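Cryptic loci regulator 2 (Schizosaccharomyces pombe 972h-, PDB 5IKJ) acts upstream of histone deacetylases, within the SHREC repressor complex, to promote transcriptional silencing and proper nucleosome positioning at heterochromatic loci. Local coordinates at residues Ile250-Glu255 and Phe302-Ala307; Pro287-Cys292 and Asp541-Val546. One frame throughout, in Å; residues are numbered along the deposited sequence.

Interaction 1: residues Ile250-Glu255 and Phe302-Ala307; sequences IDINNE and FDMAAA
Ile252, which packs against Met304, is also the first residue of the tight turn of a hairpin: its carbonyl O receives the backbone N of Glu255 at 2.7 Å, and its own N donates to Glu255 O at 3.1 Å. Between them Asn253 and Asn254 take up left-handed backbone angles, making a type I' turn that reverses strand 247-252 directly into strand 255-266. The meeting with 302-307 is made by three side chains and centres on one methyl group. Met304 is bent at both chi2 (-55°) and chi3 (-64°), and this double fold carries CE to the two isoleucines. Met304 CE lies 3.6 Å from Ile252 CG1 and 3.7 Å from Ile250 CG2. The two approaches differ in kind: Ile250 and Met304 point at each other, tip to tip, whereas the Ile252 side chain runs across the methionine at roughly a right angle, with Ile252 CD1 alongside the sulfur, 4.0 Å from Met304 SD. In Ile250, CG2 is anti to the backbone N, and this is the branch nearest the methyl. Cys292, Ile257, Ala259 and Ile309 also pack on Ile250, while Tyr290 and Ile309 pack on Met304, so the cluster draws on every strand of the sheet. Met304 enters the cluster from a G1 beta bulge, in which it and Asp303 both face Tyr290. A 3-10 segment starting at Ala306 then leads on to strand 309-311. Five antiparallel strands in the order 4-3-2-1-5, with a short 3-10 turn before the last, are consistent with a small SH3-like barrel, with a methionine of the fourth strand reaching across the interior to isoleucines of the first.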
loop_
_atom_site.group_PDB
_atom_site.type_symbol
_atom_site.label_atom_id
_atom_site.label_comp_id
_atom_site.label_asym_id
_atom_site.label_seq_id
_atom_site.Cartn_x
_atom_site.Cartn_y
_atom_site.Cartn_z
ATOM N N ILE A 250 -21.393 10.537 8.794
ATOM C CA ILE A 250 -22.072 10.736 7.520
ATOM C C ILE A 250 -23.154 11.788 7.704
ATOM O O ILE A 250 -23.846 11.814 8.728
ATOM C CB ILE A 250 -22.662 9.411 6.994
ATOM C CG1 ILE A 250 -21.550 8.474 6.517
ATOM C CG2 ILE A 250 -23.669 9.665 5.883
ATOM C CD1 ILE A 250 -20.642 9.068 5.462
ATOM N N ASP A 251 -23.299 12.658 6.708
ATOM C CA ASP A 251 -24.296 13.727 6.731
ATOM C C ASP A 251 -25.156 13.599 5.477
ATOM O O ASP A 251 -24.757 14.033 4.392
ATOM C CB ASP A 251 -23.630 15.099 6.818
ATOM C CG ASP A 251 -24.638 16.229 6.900
ATOM O OD1 ASP A 251 -25.785 15.974 7.321
ATOM O OD2 ASP A 251 -24.281 17.373 6.548
ATOM N N ILE A 252 -26.332 12.995 5.629
ATOM C CA ILE A 252 -27.298 12.839 4.548
ATOM C C ILE A 252 -28.609 13.465 4.998
ATOM O O ILE A 252 -29.079 13.195 6.110
ATOM C CB ILE A 252 -27.508 11.360 4.172
ATOM C CG1 ILE A 252 -26.180 10.698 3.802
ATOM C CG2 ILE A 252 -28.475 11.242 3.000
ATOM C CD1 ILE A 252 -26.239 9.181 3.797
ATOM N N ASN A 253 -29.197 14.292 4.133
ATOM C CA ASN A 253 -30.462 14.956 4.427
ATOM C C ASN A 253 -30.452 15.552 5.831
ATOM O O ASN A 253 -31.450 15.474 6.555
ATOM C CB ASN A 253 -31.628 13.975 4.264
ATOM C CG ASN A 253 -31.839 13.557 2.819
ATOM O OD1 ASN A 253 -31.866 14.395 1.917
ATOM N ND2 ASN A 253 -31.983 12.255 2.591
ATOM N N ASN A 254 -29.323 16.144 6.222
ATOM C CA ASN A 254 -29.156 16.805 7.513
ATOM C C ASN A 254 -29.122 15.823 8.681
ATOM O O ASN A 254 -29.388 16.212 9.823
ATOM C CB ASN A 254 -30.259 17.847 7.746
ATOM C CG ASN A 254 -29.710 19.187 8.204
ATOM O OD1 ASN A 254 -29.558 20.113 7.407
ATOM N ND2 ASN A 254 -29.411 19.295 9.492
ATOM N N GLU A 255 -28.793 14.559 8.427
ATOM C CA GLU A 255 -28.717 13.534 9.461
ATOM C C GLU A 255 -27.268 13.102 9.648
ATOM O O GLU A 255 -26.611 12.696 8.684
ATOM C CB GLU A 255 -29.573 12.321 9.091
ATOM C CG GLU A 255 -31.051 12.632 8.888
ATOM C CD GLU A 255 -31.926 12.136 10.024
ATOM O OE1 GLU A 255 -31.592 11.099 10.635
ATOM O OE2 GLU A 255 -32.956 12.785 10.305
ATOM N N PHE A 302 -23.974 3.950 -0.326
ATOM C CA PHE A 302 -23.011 3.963 -1.413
ATOM C C PHE A 302 -22.878 5.362 -2.005
ATOM O O PHE A 302 -23.732 6.231 -1.817
ATOM C CB PHE A 302 -23.426 2.976 -2.504
ATOM C CG PHE A 302 -23.640 1.576 -2.009
ATOM C CD1 PHE A 302 -24.844 1.208 -1.428
ATOM C CD2 PHE A 302 -22.642 0.623 -2.131
ATOM C CE1 PHE A 302 -25.046 -0.079 -0.974
ATOM C CE2 PHE A 302 -22.838 -0.668 -1.677
ATOM C CZ PHE A 302 -24.042 -1.019 -1.098
ATOM N N ASP A 303 -21.782 5.568 -2.735
ATOM C CA ASP A 303 -21.550 6.796 -3.492
ATOM C C ASP A 303 -21.618 8.024 -2.581
ATOM O O ASP A 303 -22.398 8.954 -2.797
ATOM C CB ASP A 303 -22.547 6.913 -4.650
ATOM C CG ASP A 303 -22.319 8.151 -5.496
ATOM O OD1 ASP A 303 -21.148 8.547 -5.673
ATOM O OD2 ASP A 303 -23.314 8.730 -5.979
ATOM N N MET A 304 -20.782 8.010 -1.547
ATOM C CA MET A 304 -20.645 9.153 -0.657
ATOM C C MET A 304 -19.475 10.019 -1.099
ATOM O O MET A 304 -18.445 9.511 -1.553
ATOM C CB MET A 304 -20.438 8.695 0.788
ATOM C CG MET A 304 -21.579 7.864 1.350
ATOM S SD MET A 304 -23.181 8.684 1.218
ATOM C CE MET A 304 -22.926 10.101 2.276
ATOM N N ALA A 305 -19.642 11.330 -0.968
ATOM C CA ALA A 305 -18.591 12.287 -1.271
ATOM C C ALA A 305 -17.976 12.802 0.023
ATOM O O ALA A 305 -18.647 12.902 1.054
ATOM C CB ALA A 305 -19.134 13.458 -2.093
ATOM N N ALA A 306 -16.681 13.127 -0.041
ATOM C CA ALA A 306 -15.988 13.629 1.139
ATOM C C ALA A 306 -16.685 14.852 1.718
ATOM O O ALA A 306 -16.666 15.059 2.937
ATOM C CB ALA A 306 -14.536 13.959 0.793
ATOM N N ALA A 307 -17.309 15.669 0.866
ATOM C CA ALA A 307 -18.022 16.848 1.342
ATOM C C ALA A 307 -19.158 16.495 2.293
ATOM O O ALA A 307 -19.617 17.363 3.042
ATOM C CB ALA A 307 -18.574 17.639 0.156
#

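Interaction 2: residues Pro287-Cys292 and Asp541-Val546; sequences PYQYHC and DMVSAV
Gln289 and Val543 meet with their side chains at about a right angle, the amide oxygen of one set against the CG1 methyl and CB of the other. The glutamine is extended beyond CG (chi2 -176°), a shape that carries its carboxamide from strand 288-294 out to the chain that follows helix 531-540. There Gln289 OE1 comes to 3.8 Å from Val543 CG1 and 3.9 Å from Val543 CB. In the valine CG1 is anti to the backbone N (chi1 -177°), and this methyl makes the closest approach. Ser544 borders the same oxygen more loosely, its N lying 4.3 Å from Gln289 OE1. That separation is too long for a bond, and the polar groups are served by other partners: OE1 accepts from Asn265 ND2, NE2 is held by Asp303, and Ser544 OG bonds to Ile540 O in the last turn of the helix. Ile540 also packs on Gln289, Ile267 on Val543, and Asn265 on Ser544, so the C-terminal segment also touches the end of strand 255-266 and the loop that follows it. Apart from this contact, Asp541 forms a salt bridge to a basic side chain of another protein chain. Chemically, then, a buried amide whose orientation is held by bonds at both oxygen and nitrogen meets an aliphatic side chain, Val543, that is itself exposed, by van der Waals contact alone.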
loop_
_atom_site.group_PDB
_atom_site.type_symbol
_atom_site.label_atom_id
_atom_site.label_comp_id
_atom_site.label_asym_id
_atom_site.label_seq_id
_atom_site.Cartn_x
_atom_site.Cartn_y
_atom_site.Cartn_z
ATOM N N PRO A 287 -10.936 12.705 -4.610
ATOM C CA PRO A 287 -10.519 11.616 -5.506
ATOM C C PRO A 287 -11.422 10.397 -5.474
ATOM O O PRO A 287 -11.388 9.604 -6.424
ATOM C CB PRO A 287 -9.119 11.257 -4.989
ATOM C CG PRO A 287 -9.164 11.604 -3.540
ATOM C CD PRO A 287 -10.086 12.790 -3.408
ATOM N N TYR A 288 -12.228 10.222 -4.429
ATOM C CA TYR A 288 -12.893 8.957 -4.163
ATOM C C TYR A 288 -14.405 9.110 -4.095
ATOM O O TYR A 288 -14.928 10.137 -3.650
ATOM C CB TYR A 288 -12.418 8.357 -2.830
ATOM C CG TYR A 288 -11.021 7.784 -2.840
ATOM C CD1 TYR A 288 -10.636 6.851 -3.793
ATOM C CD2 TYR A 288 -10.091 8.168 -1.885
ATOM C CE1 TYR A 288 -9.359 6.322 -3.796
ATOM C CE2 TYR A 288 -8.815 7.648 -1.878
ATOM C CZ TYR A 288 -8.453 6.724 -2.834
ATOM O OH TYR A 288 -7.180 6.205 -2.827
ATOM N N GLN A 289 -15.100 8.068 -4.542
ATOM C CA GLN A 289 -16.414 7.741 -4.013
ATOM C C GLN A 289 -16.211 6.853 -2.797
ATOM O O GLN A 289 -15.386 5.937 -2.821
ATOM C CB GLN A 289 -17.284 6.999 -5.031
ATOM C CG GLN A 289 -17.334 7.582 -6.428
ATOM C CD GLN A 289 -18.298 6.817 -7.321
ATOM O OE1 GLN A 289 -17.889 6.161 -8.282
ATOM N NE2 GLN A 289 -19.585 6.889 -7.000
ATOM N N TYR A 290 -16.956 7.126 -1.732
ATOM C CA TYR A 290 -16.899 6.314 -0.527
ATOM C C TYR A 290 -18.179 5.502 -0.391
ATOM O O TYR A 290 -19.275 5.993 -0.685
ATOM C CB TYR A 290 -16.686 7.179 0.718
ATOM C CG TYR A 290 -15.420 8.002 0.664
ATOM C CD1 TYR A 290 -14.177 7.414 0.860
ATOM C CD2 TYR A 290 -15.469 9.367 0.415
ATOM C CE1 TYR A 290 -13.017 8.166 0.809
ATOM C CE2 TYR A 290 -14.318 10.125 0.363
ATOM C CZ TYR A 290 -13.094 9.521 0.560
ATOM O OH TYR A 290 -11.947 10.276 0.508
ATOM N N HIS A 291 -18.028 4.255 0.045
ATOM C CA HIS A 291 -19.144 3.342 0.252
ATOM C C HIS A 291 -19.053 2.830 1.678
ATOM O O HIS A 291 -18.063 2.191 2.049
ATOM C CB HIS A 291 -19.103 2.194 -0.755
ATOM C CG HIS A 291 -18.702 2.628 -2.129
ATOM N ND1 HIS A 291 -19.570 3.258 -2.994
ATOM C CD2 HIS A 291 -17.519 2.539 -2.782
ATOM C CE1 HIS A 291 -18.943 3.530 -4.124
ATOM N NE2 HIS A 291 -17.697 3.104 -4.022
ATOM N N CYS A 292 -20.076 3.114 2.474
ATOM C CA CYS A 292 -19.983 2.990 3.917
ATOM C C CYS A 292 -20.983 1.974 4.448
ATOM O O CYS A 292 -21.856 1.476 3.731
ATOM C CB CYS A 292 -20.211 4.349 4.585
ATOM S SG CYS A 292 -19.212 5.669 3.874
ATOM N N ASP A 541 -20.539 0.789 -11.605
ATOM C CA ASP A 541 -20.188 0.039 -12.809
ATOM C C ASP A 541 -19.693 0.956 -13.921
ATOM O O ASP A 541 -18.744 0.618 -14.638
ATOM C CB ASP A 541 -21.393 -0.773 -13.290
ATOM C CG ASP A 541 -20.998 -1.951 -14.167
ATOM O OD1 ASP A 541 -20.014 -1.833 -14.927
ATOM O OD2 ASP A 541 -21.677 -2.998 -14.092
ATOM N N MET A 542 -20.318 2.122 -14.078
ATOM C CA MET A 542 -19.961 3.027 -15.165
ATOM C C MET A 542 -18.957 4.092 -14.739
ATOM O O MET A 542 -18.071 4.453 -15.521
ATOM C CB MET A 542 -21.216 3.714 -15.714
ATOM C CG MET A 542 -22.436 2.806 -15.869
ATOM S SD MET A 542 -22.114 1.282 -16.778
ATOM C CE MET A 542 -21.341 1.915 -18.263
ATOM N N VAL A 543 -19.064 4.589 -13.507
ATOM C CA VAL A 543 -18.380 5.826 -13.148
ATOM C C VAL A 543 -16.925 5.562 -12.777
ATOM O O VAL A 543 -16.028 6.320 -13.161
ATOM C CB VAL A 543 -19.142 6.524 -12.006
ATOM C CG1 VAL A 543 -18.501 7.867 -11.663
ATOM C CG2 VAL A 543 -20.618 6.706 -12.375
ATOM N N SER A 544 -16.666 4.485 -12.043
ATOM C CA SER A 544 -15.383 4.324 -11.374
ATOM C C SER A 544 -14.237 4.176 -12.372
ATOM O O SER A 544 -14.420 3.732 -13.510
ATOM C CB SER A 544 -15.422 3.109 -10.448
ATOM O OG SER A 544 -15.754 1.938 -11.167
ATOM N N ALA A 545 -13.043 4.564 -11.927
ATOM C CA ALA A 545 -11.829 4.323 -12.687
ATOM C C ALA A 545 -11.519 2.829 -12.722
ATOM O O ALA A 545 -11.960 2.054 -11.868
ATOM C CB ALA A 545 -10.652 5.089 -12.081
ATOM N N VAL A 546 -10.744 2.431 -13.726
ATOM C CA VAL A 546 -10.409 1.031 -13.955
ATOM C C VAL A 546 -8.901 0.862 -13.850
ATOM O O VAL A 546 -8.134 1.715 -14.312
ATOM C CB VAL A 546 -10.933 0.548 -15.324
ATOM C CG1 VAL A 546 -10.419 -0.849 -15.647
ATOM C CG2 VAL A 546 -12.456 0.561 -15.330
#

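Both interactions draw on the same antiparallel sheet, whose neighbouring strands 288-294 and 300-304 supply one segment to each. Interaction 1 is largely buried, with Ile252 partly exposed at the margin, and is purely aliphatic and thioether in nature; interaction 2 lies where the last modelled residues cover the sheet, with buried Gln289 and Ser544 beside the exposed Val543. The two are joined directly: Asp303 OD1 meets Gln289 NE2 at 2.6 Å, and Met304 N meets Tyr290 O at 2.7 Å. Adjacent residues at the bulge thus serve different purposes, Met304 packing in the core and Asp303 holding the amide that backs the C-terminal segment, which itself borders another protein chain.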